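Side-chain contact in Tat-secreted protein Rv2525c (Mycobacterium tuberculosis, PDB 4PMQ), which probably acts as a peptidoglycan hydrolase of glycosidase type and shows esterase activity toward p-nitrophenyl esters in vitro: residues D34-G39 / L43-Q48. Residues are numbered along the deposited sequence; the frame is centred on the assembly and turned at random.
Sequences DRRPGG and LGKPIQ. With TLA (L(+)-tartaric acid), chain B.
Lys45 NZ and Arg36 NH1 converge on one carboxylate oxygen of the bound tartrate, O4 of TLA, each 2.8 Å from it. The other oxygen of the same carboxylate, O41, lies at the edge of the Arg36 guanidinium, near its plane, and takes a hydrogen bond of 2.6 Å from Arg36 NH2. Arginine and carboxylate thus form a two-bond pairing that sets the orientation of that carboxylate. Arg36 NH1 and Lys45 NZ come within 4.1 Å of each other, with the acid presumably balancing their charge. Lys45 reaches the site on a fully extended chain beyond CG, and its ammonium is also gripped by Gln67 O and by a water, with a weak bond to the tartrate hydroxyl O3. That water ties the two segments together: it accepts from Lys45 NZ and Arg36 N and donates to Asp34 O, 2.9 Å away.

Arg35 turns to the other end of the same lysine. The two side chains run past each other in opposite directions, CG of Arg35 lying 3.9 Å from CB of Lys45. A bend at chi3 (-60°) brings NH1 of Arg35 back to Lys45 O for a 3.0 Å bond, 153° at the hydrogen, in the carbonyl plane and close to the guanidinium plane. The peptide after Lys45 is cis, and CD of Pro46 lies close to the same NH1.

Tartrate probably came from the crystallisation liquor. Both segments belong to the loop joining strand 27-31 to helix 49-57, at the C-terminal end of a parallel strand, where TIM-barrel-clan enzymes generally carry their active site. Gln48 is the helix N-cap residue; Tyr31, just at that strand's end, makes a cation-pi contact with Lys45, while Asp34 salt-bridges Arg89 and, like Pro46, touches Leu93, both on helix 79-96.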
loop_
_atom_site.group_PDB
_atom_site.type_symbol
_atom_site.label_atom_id
_atom_site.label_comp_id
_atom_site.label_asym_id
_atom_site.label_seq_id
_atom_site.Cartn_x
_atom_site.Cartn_y
_atom_site.Cartn_z
ATOM N N ASP A 34 0.967 -3.436 11.855
ATOM C CA ASP A 34 0.495 -4.309 12.918
ATOM C C ASP A 34 -0.970 -4.634 12.689
ATOM O O ASP A 34 -1.644 -3.972 11.888
ATOM C CB ASP A 34 0.664 -3.616 14.278
ATOM C CG ASP A 34 2.121 -3.398 14.662
ATOM O OD1 ASP A 34 2.880 -4.390 14.719
ATOM O OD2 ASP A 34 2.499 -2.239 14.894
ATOM N N ARG A 35 -1.486 -5.574 13.482
ATOM C CA ARG A 35 -2.908 -5.916 13.472
ATOM C C ARG A 35 -3.615 -5.071 14.538
ATOM O O ARG A 35 -3.284 -5.172 15.733
ATOM C CB ARG A 35 -3.077 -7.420 13.770
ATOM C CG ARG A 35 -2.344 -8.327 12.775
ATOM C CD ARG A 35 -2.406 -9.815 13.103
ATOM N NE ARG A 35 -1.818 -10.154 14.402
ATOM C CZ ARG A 35 -0.523 -10.395 14.600
ATOM N NH1 ARG A 35 0.345 -10.290 13.595
ATOM N NH2 ARG A 35 -0.083 -10.728 15.807
ATOM N N ARG A 36 -4.599 -4.260 14.133
ATOM C CA ARG A 36 -5.322 -3.432 15.100
ATOM C C ARG A 36 -6.193 -4.317 16.030
ATOM O O ARG A 36 -6.419 -5.500 15.703
ATOM C CB ARG A 36 -6.203 -2.398 14.346
ATOM C CG ARG A 36 -7.258 -3.015 13.415
ATOM C CD ARG A 36 -8.225 -1.978 12.890
ATOM N NE ARG A 36 -9.146 -2.547 11.912
ATOM C CZ ARG A 36 -8.913 -2.615 10.603
ATOM N NH1 ARG A 36 -7.767 -2.148 10.094
ATOM N NH2 ARG A 36 -9.815 -3.149 9.792
ATOM N N PRO A 37 -6.728 -3.781 17.143
ATOM C CA PRO A 37 -7.686 -4.559 17.939
ATOM C C PRO A 37 -8.878 -4.949 17.068
ATOM O O PRO A 37 -9.338 -4.139 16.270
ATOM C CB PRO A 37 -8.105 -3.571 19.036
ATOM C CG PRO A 37 -6.926 -2.641 19.190
ATOM C CD PRO A 37 -6.549 -2.422 17.720
ATOM N N GLY A 38 -9.300 -6.203 17.144
ATOM C CA GLY A 38 -10.363 -6.707 16.277
ATOM C C GLY A 38 -9.799 -7.261 14.974
ATOM O O GLY A 38 -10.548 -7.794 14.148
ATOM N N GLY A 39 -8.485 -7.107 14.773
ATOM C CA GLY A 39 -7.805 -7.550 13.559
ATOM C C GLY A 39 -6.833 -8.713 13.717
ATOM O O GLY A 39 -5.983 -8.913 12.839
ATOM N N LEU A 43 -3.806 -12.338 9.470
ATOM C CA LEU A 43 -2.541 -13.075 9.495
ATOM C C LEU A 43 -1.586 -12.603 8.408
ATOM O O LEU A 43 -0.391 -12.879 8.493
ATOM C CB LEU A 43 -2.811 -14.585 9.378
ATOM C CG LEU A 43 -3.615 -15.183 10.571
ATOM C CD1 LEU A 43 -3.885 -16.686 10.372
ATOM C CD2 LEU A 43 -2.922 -14.934 11.906
ATOM N N GLY A 44 -2.093 -11.817 7.452
ATOM C CA GLY A 44 -1.246 -11.217 6.423
ATOM C C GLY A 44 -0.559 -9.944 6.881
ATOM O O GLY A 44 0.135 -9.302 6.088
ATOM N N LYS A 45 -0.745 -9.550 8.155
ATOM C CA LYS A 45 -0.103 -8.332 8.680
ATOM C C LYS A 45 0.784 -8.646 9.888
ATOM O O LYS A 45 0.278 -9.186 10.854
ATOM C CB LYS A 45 -1.168 -7.317 9.142
ATOM C CG LYS A 45 -2.126 -6.789 8.093
ATOM C CD LYS A 45 -2.894 -5.582 8.675
ATOM C CE LYS A 45 -3.847 -4.999 7.673
ATOM N NZ LYS A 45 -4.541 -3.815 8.265
ATOM N N PRO A 46 2.054 -8.250 9.931
ATOM C CA PRO A 46 2.862 -7.668 8.860
ATOM C C PRO A 46 3.579 -8.761 8.078
ATOM O O PRO A 46 3.688 -9.897 8.569
ATOM C CB PRO A 46 3.892 -6.836 9.644
ATOM C CG PRO A 46 4.072 -7.558 10.960
ATOM C CD PRO A 46 2.877 -8.502 11.138
ATOM N N ILE A 47 4.094 -8.430 6.901
ATOM C CA ILE A 47 4.935 -9.363 6.158
ATOM C C ILE A 47 6.160 -9.677 7.022
ATOM O O ILE A 47 6.727 -8.748 7.607
ATOM C CB ILE A 47 5.337 -8.799 4.767
ATOM C CG1 ILE A 47 6.307 -9.763 4.041
ATOM C CG2 ILE A 47 5.895 -7.353 4.850
ATOM C CD1 ILE A 47 6.637 -9.438 2.510
ATOM N N GLN A 48 6.553 -10.973 7.112
ATOM C CA GLN A 48 7.735 -11.374 7.867
ATOM C C GLN A 48 8.905 -11.629 6.906
ATOM O O GLN A 48 8.694 -11.917 5.708
ATOM C CB GLN A 48 7.453 -12.641 8.712
ATOM C CG GLN A 48 6.246 -12.555 9.662
ATOM C CD GLN A 48 6.454 -11.589 10.809
ATOM O OE1 GLN A 48 7.545 -11.471 11.385
ATOM N NE2 GLN A 48 5.390 -10.917 11.214
HETATM O O1 TLA B . -8.028 -5.259 2.425
HETATM O O11 TLA B . -8.704 -6.669 4.047
HETATM C C1 TLA B . -8.406 -5.471 3.570
HETATM C C2 TLA B . -8.555 -4.352 4.597
HETATM O O2 TLA B . -8.271 -3.085 4.027
HETATM C C3 TLA B . -7.616 -4.605 5.782
HETATM O O3 TLA B . -6.264 -4.469 5.396
HETATM C C4 TLA B . -7.933 -3.668 6.943
HETATM O O4 TLA B . -7.067 -3.014 7.500
HETATM O O41 TLA B . -9.181 -3.725 7.326
HETATM O O HOH W 1 -4.399 -3.534 11.223
#